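Local coordinates for programmed cell death 6-interacting protein (Homo sapiens, PDB 5WA1) that takes part in multivesicular body biogenesis, membrane repair and cytokinesis, with a Bro1 domain that contributes to binding CHMP4 proteins of the ESCRT-III machinery, at residues Tyr279-Ser282 / Ile283-Lys286; Lys289-Gly292 / Glu293-Ala296; Leu298-Ala301 / Ala302-Lys306; Lys334-Asp337 / Phe338-Asp342. All blocks are in the same frame, centred on the assembly; numbering follows the deposited sequence.

Interaction 1 (Tyr279-Ser282 / Ile283-Lys286); sequences YHQS and ILAK
Tyr279 and Ile283 meet one turn apart on helix 262-287 of the Bro1 domain, a helical domain related to the TPR repeats, and the contact is an i to i+4 pairing inside a regular alpha helix. Among the apolar contacts, the delta methyl leads: Ile283 CD1 comes obliquely to the far end of the phenol ring, 3.7 Å from Tyr279 CE2. Tyr279 brings its ring there by placing CG opposite the backbone N (chi1 175°), while Ile283 runs CG1 back beside its own N. The same methyl reaches the neighbouring imidazole, with His280 ND1 at 4.2 Å from Ile283 CD1. The two rings are themselves nested, Tyr279 CD2 lying over the centre of the His280 ring and His280 NE2 sitting in plane at the edge of the phenol. Further round the helix, Gln281 and Leu284 run side by side, and Gln281 NE2 comes within 3.8 Å of Leu284 CD2. Beyond the segments, His280 ND1 is hydrogen-bonded to Asp231 of helix 231-252, whereas Tyr279 and Ser282 pack on Leu298 of helix 291-311.

The polar contacts are the ladder of backbone bonds, from the one between Leu284 N and His280 O to the shorter one between Ala285 N and Gln281 O, 2.9 Å. Tyr279 O is held twice, from the same face of its carbonyl plane. Ile283 N donates to it at 3.2 Å. The second donor is a hydroxyl that chi1 of 84° folds back over the helix: Ser282 OG, 2.6 Å from Tyr279 O.

Interaction 2 (Lys289-Gly292 / Glu293-Ala296); sequences KKFG and EEIA
Lys290 and Glu293 send their side chains out in much the same direction from the start of helix 291-311, where the chain re-enters helix after a Schellman motif. That motif ends the preceding helix at Lys289, whose positive phi (68°) turns the chain; its CA sits above one face of the Phe291 ring, toward the rim. Lys290 is the N-cap residue, and its O accepts the first helical bond, from Glu294 N at 2.9 Å. Its extended aliphatic chain runs along the glutamate, with Lys290 CD 3.7 Å from Glu293 OE1. The charged ends stop short of a salt bridge, Lys290 NZ staying 4.6 Å from Glu293 OE1; Glu293 OE2 is instead paired with Arg297. Phe291 follows, and its ring meets Glu294 edge-on: Glu294 OE1 lies near the ring plane, 4.0 Å from Phe291 CD1, with ring and carboxylate planes 46° apart. That oxygen also forms a salt bridge with Lys286 of helix 262-287, while the ring stacks with Tyr340. Phe291 O takes its bond from Ile295 N (3.2 Å), and Ile295 CG1, lying beside its own backbone N, rests 3.5 Å from Phe291 O. Ile295 also packs against Leu329 and Ala332 of helix 319-340. Gly292, without a side chain, is buried here; Ala296 N donates to Gly292 O in the carbonyl plane, at 3.0 Å.

Interaction 3 (Leu298-Ala301 / Ala302-Lys306); sequences LQHA and AELIK
Leu298 O takes the shortest bond between the two segments, 2.8 Å from Ala302 N, and the donor approaches tilted 26° from the carbonyl plane. The methyl of the same alanine also lies near this oxygen, with Ala302 CB 3.4 Å from Leu298 O. The ladder continues with Glu303 N to Gln299 O at 3.0 Å and with Ile305 N to Ala301 O at 2.9 Å, as in any regular alpha helix. The distinctive contact is a CH-pi pairing one turn apart: Leu304 CD1 sits almost squarely over the imidazole of His300, 3.9 Å from the ring centroid and 13° off its normal. With chi1 at -171° the His300 ring heads toward the C-terminal end of the helix, while Leu304 reaches back, its CG beside its own N. The leucine thereby presses on the backbone too, Leu304 CG lying 3.3 Å from His300 O. With the methyl over one face, the ring is further fixed by a hydrogen bond from ND1 to Glu278 of helix 262-287; such a carboxylate would tend to favour a protonated imidazole. Helix 291-311 is thus shared between its neighbours: Leu298 and Leu304 rest on helix 262-287, at Tyr279 and Gln274, Gln299 and Ala302 on helix 319-340, at Leu329 and Ile325, and Ile305 touches both, at Ala275 and Ile325.

Interaction 4 (Lys334-Asp337 / Phe338-Asp342); sequences KDND and FIYHD
Phe338 N still bonds one regular turn back, 3.2 Å from Lys334 O, as does Ile339 N, 2.8 Å from Asp335 O; the spacing widens after that, at the end of helix 319-340. The Ile339 side chain runs alongside that of Asp335, with Ile339 CD1 toward Asp335 OD1. At Tyr340 the helix opens into a pi-type turn: Tyr340 N reaches back five residues in a weak bond, 3.4 Å from Asp335 O. Its ring lies over Ile339 CB, and a water links Tyr340 OH to Asp335 OD2. His341 N keeps the wider spacing, 2.7 Å from Asn336 O, and the residue then leaves helical geometry with positive phi (57°). Its imidazole turns back so that NE2, at the ring edge, makes a weak bond to Asp337 O. Asp342 completes the end against the Asn336 amide. Asp342 N donates to Asn336 OD1 at 2.8 Å, and Asn336 ND2 returns a nearly straight bond (178°) to a lone pair of Asp342 O at 2.9 Å. This two-way grip fixes the rotation of the buried amide and ties the chain beyond the helix back to it. It also holds Asp342 where OD2 accepts from Gly292 N and, weakly, Phe291 N, a helix start that would favour its negative charge.

How the interactions relate
The four contacts follow the last three helices, on the same side of the chain's centre and inside the region that binds CHMP4 proteins. Interactions 1 and 2 lie about 8 Å apart between centres, interaction 1 on the last turns of helix 262-287 and interaction 2 spanning the turn after it and the start of helix 291-311; a probable hydrogen bond from Lys290 N to Ala285 O (2.8 Å) ties them. Interaction 3 continues the same helix as interaction 2, and its Leu298 CD2 packs 3.4 Å from Ser282 OG of interaction 1. Interaction 4 meets interaction 2 where Ile295 CD1 lies 3.5 Å from Asn336 CB. Interactions 3 and 4 do not touch, their centres about 20 Å apart.

Interaction 1 (Tyr279-Ser282 / Ile283-Lys286)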
loop_
_atom_site.group_PDB
_atom_site.type_symbol
_atom_site.label_atom_id
_atom_site.label_comp_id
_atom_site.label_asym_id
_atom_site.label_seq_id
_atom_site.Cartn_x
_atom_site.Cartn_y
_atom_site.Cartn_z
ATOM N N TYR A 279 -18.015 -16.292 -8.311
ATOM C CA TYR A 279 -18.082 -16.525 -9.747
ATOM C C TYR A 279 -17.114 -17.623 -10.164
ATOM O O TYR A 279 -17.486 -18.544 -10.896
ATOM C CB TYR A 279 -17.800 -15.234 -10.513
ATOM C CG TYR A 279 -17.724 -15.433 -12.006
ATOM C CD1 TYR A 279 -18.878 -15.644 -12.753
ATOM C CD2 TYR A 279 -16.505 -15.421 -12.667
ATOM C CE1 TYR A 279 -18.822 -15.833 -14.115
ATOM C CE2 TYR A 279 -16.435 -15.613 -14.035
ATOM C CZ TYR A 279 -17.597 -15.818 -14.750
ATOM O OH TYR A 279 -17.536 -16.001 -16.103
ATOM N N HIS A 280 -15.864 -17.551 -9.697
ATOM C CA HIS A 280 -14.898 -18.568 -10.080
ATOM C C HIS A 280 -15.172 -19.892 -9.386
ATOM O O HIS A 280 -14.925 -20.954 -9.964
ATOM C CB HIS A 280 -13.479 -18.071 -9.814
ATOM C CG HIS A 280 -13.049 -17.017 -10.785
ATOM N ND1 HIS A 280 -12.625 -17.318 -12.057
ATOM C CD2 HIS A 280 -13.048 -15.664 -10.694
ATOM C CE1 HIS A 280 -12.350 -16.199 -12.705
ATOM N NE2 HIS A 280 -12.603 -15.182 -11.902
ATOM N N GLN A 281 -15.702 -19.860 -8.165
ATOM C CA GLN A 281 -16.115 -21.112 -7.547
ATOM C C GLN A 281 -17.282 -21.738 -8.300
ATOM O O GLN A 281 -17.374 -22.965 -8.371
ATOM C CB GLN A 281 -16.477 -20.885 -6.079
ATOM C CG GLN A 281 -16.596 -22.177 -5.272
ATOM C CD GLN A 281 -15.249 -22.824 -5.033
ATOM O OE1 GLN A 281 -14.206 -22.188 -5.203
ATOM N NE2 GLN A 281 -15.256 -24.092 -4.640
ATOM N N SER A 282 -18.164 -20.918 -8.881
ATOM C CA SER A 282 -19.290 -21.452 -9.634
ATOM C C SER A 282 -18.827 -22.162 -10.907
ATOM O O SER A 282 -19.436 -23.160 -11.318
ATOM C CB SER A 282 -20.290 -20.336 -9.969
ATOM O OG SER A 282 -19.881 -19.642 -11.146
ATOM N N ILE A 283 -17.772 -21.658 -11.550
ATOM C CA ILE A 283 -17.203 -22.338 -12.714
ATOM C C ILE A 283 -16.696 -23.722 -12.325
ATOM O O ILE A 283 -16.916 -24.708 -13.044
ATOM C CB ILE A 283 -16.078 -21.481 -13.335
ATOM C CG1 ILE A 283 -16.648 -20.170 -13.878
ATOM C CG2 ILE A 283 -15.332 -22.269 -14.433
ATOM C CD1 ILE A 283 -15.592 -19.221 -14.404
ATOM N N LEU A 284 -15.996 -23.815 -11.190
ATOM C CA LEU A 284 -15.572 -25.117 -10.683
ATOM C C LEU A 284 -16.771 -26.020 -10.431
ATOM O O LEU A 284 -16.757 -27.198 -10.805
ATOM C CB LEU A 284 -14.766 -24.941 -9.395
ATOM C CG LEU A 284 -14.234 -26.220 -8.743
ATOM C CD1 LEU A 284 -13.404 -27.042 -9.725
ATOM C CD2 LEU A 284 -13.404 -25.870 -7.508
ATOM N N ALA A 285 -17.817 -25.485 -9.803
ATOM C CA ALA A 285 -19.019 -26.282 -9.561
ATOM C C ALA A 285 -19.588 -26.817 -10.870
ATOM O O ALA A 285 -19.944 -27.996 -10.957
ATOM C CB ALA A 285 -20.069 -25.451 -8.824
ATOM N N LYS A 286 -19.659 -25.969 -11.903
ATOM C CA LYS A 286 -20.198 -26.416 -13.186
ATOM C C LYS A 286 -19.343 -27.524 -13.780
ATOM O O LYS A 286 -19.871 -28.527 -14.287
ATOM C CB LYS A 286 -20.302 -25.237 -14.158
ATOM C CG LYS A 286 -21.176 -25.520 -15.388
ATOM C CD LYS A 286 -21.226 -24.324 -16.336
ATOM C CE LYS A 286 -22.353 -24.458 -17.370
ATOM N NZ LYS A 286 -23.720 -24.248 -16.750
#

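Interaction 2 (Lys289-Gly292 / Glu293-Ala296)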
loop_
_atom_site.group_PDB
_atom_site.type_symbol
_atom_site.label_atom_id
_atom_site.label_comp_id
_atom_site.label_asym_id
_atom_site.label_seq_id
_atom_site.Cartn_x
_atom_site.Cartn_y
_atom_site.Cartn_z
ATOM N N LYS A 289 -20.205 -30.692 -12.536
ATOM C CA LYS A 289 -21.605 -31.042 -12.800
ATOM C C LYS A 289 -22.491 -30.788 -11.584
ATOM O O LYS A 289 -23.538 -31.420 -11.418
ATOM C CB LYS A 289 -21.744 -32.491 -13.276
ATOM C CG LYS A 289 -20.823 -32.827 -14.434
ATOM C CD LYS A 289 -20.991 -34.258 -14.861
ATOM C CE LYS A 289 -19.940 -34.670 -15.870
ATOM N NZ LYS A 289 -20.229 -36.059 -16.308
ATOM N N LYS A 290 -22.076 -29.858 -10.724
ATOM C CA LYS A 290 -22.848 -29.473 -9.541
ATOM C C LYS A 290 -23.668 -28.244 -9.919
ATOM O O LYS A 290 -23.375 -27.111 -9.539
ATOM C CB LYS A 290 -21.920 -29.203 -8.355
ATOM C CG LYS A 290 -21.170 -30.438 -7.873
ATOM C CD LYS A 290 -19.991 -30.072 -6.970
ATOM C CE LYS A 290 -19.386 -31.330 -6.378
ATOM N NZ LYS A 290 -18.586 -31.056 -5.165
ATOM N N PHE A 291 -24.723 -28.490 -10.691
ATOM C CA PHE A 291 -25.427 -27.398 -11.352
ATOM C C PHE A 291 -26.268 -26.592 -10.376
ATOM O O PHE A 291 -26.425 -25.380 -10.555
ATOM C CB PHE A 291 -26.301 -27.965 -12.488
ATOM C CG PHE A 291 -25.502 -28.578 -13.614
ATOM C CD1 PHE A 291 -24.489 -27.872 -14.244
ATOM C CD2 PHE A 291 -25.763 -29.878 -14.032
ATOM C CE1 PHE A 291 -23.754 -28.449 -15.281
ATOM C CE2 PHE A 291 -25.039 -30.460 -15.067
ATOM C CZ PHE A 291 -24.038 -29.751 -15.695
ATOM N N GLY A 292 -26.850 -27.240 -9.362
ATOM C CA GLY A 292 -27.540 -26.487 -8.331
ATOM C C GLY A 292 -26.595 -25.546 -7.607
ATOM O O GLY A 292 -26.890 -24.361 -7.426
ATOM N N GLU A 293 -25.421 -26.056 -7.227
ATOM C CA GLU A 293 -24.441 -25.215 -6.547
ATOM C C GLU A 293 -23.972 -24.076 -7.442
ATOM O O GLU A 293 -23.794 -22.946 -6.973
ATOM C CB GLU A 293 -23.246 -26.048 -6.079
ATOM C CG GLU A 293 -22.111 -25.162 -5.557
ATOM C CD GLU A 293 -20.899 -25.928 -5.046
ATOM O OE1 GLU A 293 -20.983 -27.168 -4.898
ATOM O OE2 GLU A 293 -19.857 -25.275 -4.781
ATOM N N GLU A 294 -23.769 -24.347 -8.737
ATOM C CA GLU A 294 -23.360 -23.280 -9.646
ATOM C C GLU A 294 -24.357 -22.128 -9.623
ATOM O O GLU A 294 -23.962 -20.957 -9.565
ATOM C CB GLU A 294 -23.210 -23.805 -11.081
ATOM C CG GLU A 294 -22.737 -22.689 -12.021
ATOM C CD GLU A 294 -23.020 -22.920 -13.507
ATOM O OE1 GLU A 294 -23.673 -23.931 -13.867
ATOM O OE2 GLU A 294 -22.570 -22.063 -14.316
ATOM N N ILE A 295 -25.653 -22.451 -9.661
ATOM C CA ILE A 295 -26.701 -21.431 -9.664
ATOM C C ILE A 295 -26.689 -20.650 -8.356
ATOM O O ILE A 295 -26.826 -19.421 -8.348
ATOM C CB ILE A 295 -28.077 -22.085 -9.919
ATOM C CG1 ILE A 295 -28.201 -22.512 -11.378
ATOM C CG2 ILE A 295 -29.201 -21.118 -9.552
ATOM C CD1 ILE A 295 -29.350 -23.487 -11.649
ATOM N N ALA A 296 -26.561 -21.353 -7.227
ATOM C CA ALA A 296 -26.559 -20.681 -5.929
ATOM C C ALA A 296 -25.409 -19.690 -5.823
ATOM O O ALA A 296 -25.571 -18.590 -5.282
ATOM C CB ALA A 296 -26.468 -21.707 -4.802
#

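Interaction 3 (Leu298-Ala301 / Ala302-Lys306)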
loop_
_atom_site.group_PDB
_atom_site.type_symbol
_atom_site.label_atom_id
_atom_site.label_comp_id
_atom_site.label_asym_id
_atom_site.label_seq_id
_atom_site.Cartn_x
_atom_site.Cartn_y
_atom_site.Cartn_z
ATOM N N LEU A 298 -23.711 -18.243 -8.413
ATOM C CA LEU A 298 -23.950 -17.141 -9.341
ATOM C C LEU A 298 -25.006 -16.185 -8.802
ATOM O O LEU A 298 -24.923 -14.970 -9.020
ATOM C CB LEU A 298 -24.380 -17.679 -10.715
ATOM C CG LEU A 298 -23.322 -18.376 -11.591
ATOM C CD1 LEU A 298 -23.958 -19.121 -12.798
ATOM C CD2 LEU A 298 -22.271 -17.386 -12.076
ATOM N N GLN A 299 -26.023 -16.714 -8.116
ATOM C CA GLN A 299 -27.039 -15.832 -7.544
ATOM C C GLN A 299 -26.432 -14.950 -6.473
ATOM O O GLN A 299 -26.794 -13.775 -6.348
ATOM C CB GLN A 299 -28.208 -16.637 -6.969
ATOM C CG GLN A 299 -29.113 -17.212 -8.053
ATOM C CD GLN A 299 -30.251 -18.062 -7.515
ATOM O OE1 GLN A 299 -31.217 -18.330 -8.224
ATOM N NE2 GLN A 299 -30.141 -18.496 -6.264
ATOM N N HIS A 300 -25.509 -15.502 -5.689
ATOM C CA HIS A 300 -24.843 -14.712 -4.662
ATOM C C HIS A 300 -23.946 -13.645 -5.283
ATOM O O HIS A 300 -23.936 -12.496 -4.829
ATOM C CB HIS A 300 -24.039 -15.631 -3.746
ATOM C CG HIS A 300 -23.500 -14.940 -2.531
ATOM N ND1 HIS A 300 -22.321 -15.313 -1.927
ATOM C CD2 HIS A 300 -23.992 -13.914 -1.798
ATOM C CE1 HIS A 300 -22.096 -14.533 -0.881
ATOM N NE2 HIS A 300 -23.092 -13.671 -0.784
ATOM N N ALA A 301 -23.193 -14.009 -6.328
ATOM C CA ALA A 301 -22.364 -13.037 -7.036
ATOM C C ALA A 301 -23.212 -11.935 -7.663
ATOM O O ALA A 301 -22.835 -10.757 -7.630
ATOM C CB ALA A 301 -21.523 -13.741 -8.111
ATOM N N ALA A 302 -24.355 -12.300 -8.255
ATOM C CA ALA A 302 -25.242 -11.302 -8.846
ATOM C C ALA A 302 -25.780 -10.352 -7.786
ATOM O O ALA A 302 -25.877 -9.138 -8.009
ATOM C CB ALA A 302 -26.403 -11.996 -9.571
ATOM N N GLU A 303 -26.129 -10.893 -6.622
ATOM C CA GLU A 303 -26.640 -10.069 -5.532
ATOM C C GLU A 303 -25.583 -9.082 -5.053
ATOM O O GLU A 303 -25.868 -7.892 -4.856
ATOM C CB GLU A 303 -27.096 -10.981 -4.394
ATOM C CG GLU A 303 -27.894 -10.326 -3.293
ATOM C CD GLU A 303 -28.533 -11.359 -2.387
ATOM O OE1 GLU A 303 -28.264 -12.566 -2.587
ATOM O OE2 GLU A 303 -29.306 -10.969 -1.489
ATOM N N LEU A 304 -24.353 -9.570 -4.857
ATOM C CA LEU A 304 -23.249 -8.710 -4.432
ATOM C C LEU A 304 -22.971 -7.611 -5.450
ATOM O O LEU A 304 -22.764 -6.447 -5.079
ATOM C CB LEU A 304 -21.992 -9.556 -4.209
ATOM C CG LEU A 304 -22.007 -10.472 -2.987
ATOM C CD1 LEU A 304 -20.918 -11.554 -3.085
ATOM C CD2 LEU A 304 -21.834 -9.630 -1.714
ATOM N N ILE A 305 -22.969 -7.957 -6.740
ATOM C CA ILE A 305 -22.661 -6.980 -7.780
ATOM C C ILE A 305 -23.800 -5.984 -7.955
ATOM O O ILE A 305 -23.559 -4.793 -8.213
ATOM C CB ILE A 305 -22.308 -7.716 -9.088
ATOM C CG1 ILE A 305 -20.895 -8.284 -8.986
ATOM C CG2 ILE A 305 -22.397 -6.799 -10.296
ATOM C CD1 ILE A 305 -19.849 -7.242 -8.585
ATOM N N LYS A 306 -25.049 -6.432 -7.796
ATOM C CA LYS A 306 -26.172 -5.496 -7.825
ATOM C C LYS A 306 -26.070 -4.477 -6.694
ATOM O O LYS A 306 -26.364 -3.290 -6.887
ATOM C CB LYS A 306 -27.495 -6.259 -7.738
ATOM C CG LYS A 306 -28.740 -5.382 -7.790
ATOM C CD LYS A 306 -29.998 -6.233 -7.732
ATOM C CE LYS A 306 -31.232 -5.390 -7.454
ATOM N NZ LYS A 306 -32.416 -6.254 -7.183
#

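Interaction 4 (Lys334-Asp337 / Phe338-Asp342)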
loop_
_atom_site.group_PDB
_atom_site.type_symbol
_atom_site.label_atom_id
_atom_site.label_comp_id
_atom_site.label_asym_id
_atom_site.label_seq_id
_atom_site.Cartn_x
_atom_site.Cartn_y
_atom_site.Cartn_z
ATOM N N LYS A 334 -31.882 -21.938 -17.075
ATOM C CA LYS A 334 -32.639 -22.500 -18.186
ATOM C C LYS A 334 -32.382 -23.997 -18.318
ATOM O O LYS A 334 -33.324 -24.797 -18.417
ATOM C CB LYS A 334 -32.280 -21.772 -19.483
ATOM C CG LYS A 334 -33.163 -22.156 -20.666
ATOM C CD LYS A 334 -32.772 -21.401 -21.925
ATOM C CE LYS A 334 -31.862 -22.229 -22.823
ATOM N NZ LYS A 334 -32.603 -23.278 -23.590
ATOM N N ASP A 335 -31.109 -24.400 -18.307
ATOM C CA ASP A 335 -30.803 -25.820 -18.451
ATOM C C ASP A 335 -31.157 -26.613 -17.198
ATOM O O ASP A 335 -31.516 -27.789 -17.295
ATOM C CB ASP A 335 -29.326 -26.016 -18.803
ATOM C CG ASP A 335 -29.031 -25.746 -20.271
ATOM O OD1 ASP A 335 -29.987 -25.686 -21.071
ATOM O OD2 ASP A 335 -27.838 -25.606 -20.625
ATOM N N ASN A 336 -31.047 -26.009 -16.008
ATOM C CA ASN A 336 -31.356 -26.781 -14.808
ATOM C C ASN A 336 -32.855 -27.046 -14.686
ATOM O O ASN A 336 -33.262 -28.137 -14.269
ATOM C CB ASN A 336 -30.841 -26.083 -13.554
ATOM C CG ASN A 336 -30.947 -26.970 -12.330
ATOM O OD1 ASN A 336 -30.540 -28.135 -12.368
ATOM N ND2 ASN A 336 -31.530 -26.450 -11.256
ATOM N N ASP A 337 -33.689 -26.061 -15.036
ATOM C CA ASP A 337 -35.135 -26.259 -14.965
ATOM C C ASP A 337 -35.621 -27.240 -16.013
ATOM O O ASP A 337 -36.629 -27.929 -15.805
ATOM C CB ASP A 337 -35.870 -24.934 -15.145
ATOM C CG ASP A 337 -35.608 -23.963 -14.020
ATOM O OD1 ASP A 337 -35.327 -24.419 -12.890
ATOM O OD2 ASP A 337 -35.691 -22.740 -14.272
ATOM N N PHE A 338 -34.948 -27.307 -17.157
ATOM C CA PHE A 338 -35.455 -28.141 -18.231
ATOM C C PHE A 338 -34.797 -29.511 -18.290
ATOM O O PHE A 338 -35.424 -30.460 -18.765
ATOM C CB PHE A 338 -35.289 -27.429 -19.577
ATOM C CG PHE A 338 -35.816 -28.219 -20.744
ATOM C CD1 PHE A 338 -37.141 -28.632 -20.778
ATOM C CD2 PHE A 338 -34.991 -28.545 -21.810
ATOM C CE1 PHE A 338 -37.630 -29.363 -21.851
ATOM C CE2 PHE A 338 -35.475 -29.269 -22.884
ATOM C CZ PHE A 338 -36.795 -29.678 -22.901
ATOM N N ILE A 339 -33.564 -29.653 -17.802
ATOM C CA ILE A 339 -32.817 -30.890 -18.012
ATOM C C ILE A 339 -32.479 -31.554 -16.682
ATOM O O ILE A 339 -32.942 -32.663 -16.391
ATOM C CB ILE A 339 -31.527 -30.640 -18.823
ATOM C CG1 ILE A 339 -31.802 -29.765 -20.043
ATOM C CG2 ILE A 339 -30.909 -31.961 -19.270
ATOM C CD1 ILE A 339 -30.530 -29.238 -20.702
ATOM N N TYR A 340 -31.659 -30.881 -15.869
ATOM C CA TYR A 340 -31.000 -31.583 -14.774
ATOM C C TYR A 340 -31.864 -31.644 -13.525
ATOM O O TYR A 340 -31.854 -32.663 -12.822
ATOM C CB TYR A 340 -29.656 -30.922 -14.474
ATOM C CG TYR A 340 -28.852 -30.702 -15.728
ATOM C CD1 TYR A 340 -28.482 -31.776 -16.532
ATOM C CD2 TYR A 340 -28.490 -29.418 -16.128
ATOM C CE1 TYR A 340 -27.751 -31.583 -17.694
ATOM C CE2 TYR A 340 -27.761 -29.209 -17.281
ATOM C CZ TYR A 340 -27.394 -30.293 -18.064
ATOM O OH TYR A 340 -26.671 -30.080 -19.218
ATOM N N HIS A 341 -32.623 -30.580 -13.244
ATOM C CA HIS A 341 -33.478 -30.501 -12.055
ATOM C C HIS A 341 -32.685 -30.688 -10.760
ATOM O O HIS A 341 -33.163 -31.314 -9.810
ATOM C CB HIS A 341 -34.627 -31.504 -12.141
ATOM C CG HIS A 341 -35.504 -31.293 -13.331
ATOM N ND1 HIS A 341 -35.947 -32.325 -14.126
ATOM C CD2 HIS A 341 -36.013 -30.158 -13.867
ATOM C CE1 HIS A 341 -36.698 -31.839 -15.099
ATOM N NE2 HIS A 341 -36.751 -30.526 -14.966
ATOM N N ASP A 342 -31.461 -30.150 -10.725
ATOM C CA ASP A 342 -30.719 -30.056 -9.475
ATOM C C ASP A 342 -31.448 -29.132 -8.512
ATOM O O ASP A 342 -31.940 -28.069 -8.903
ATOM C CB ASP A 342 -29.313 -29.485 -9.710
ATOM C CG ASP A 342 -28.288 -30.539 -10.135
ATOM O OD1 ASP A 342 -28.667 -31.670 -10.458
ATOM O OD2 ASP A 342 -27.078 -30.219 -10.126
HETATM O O HOH W 1 -26.122 -27.331 -19.527
#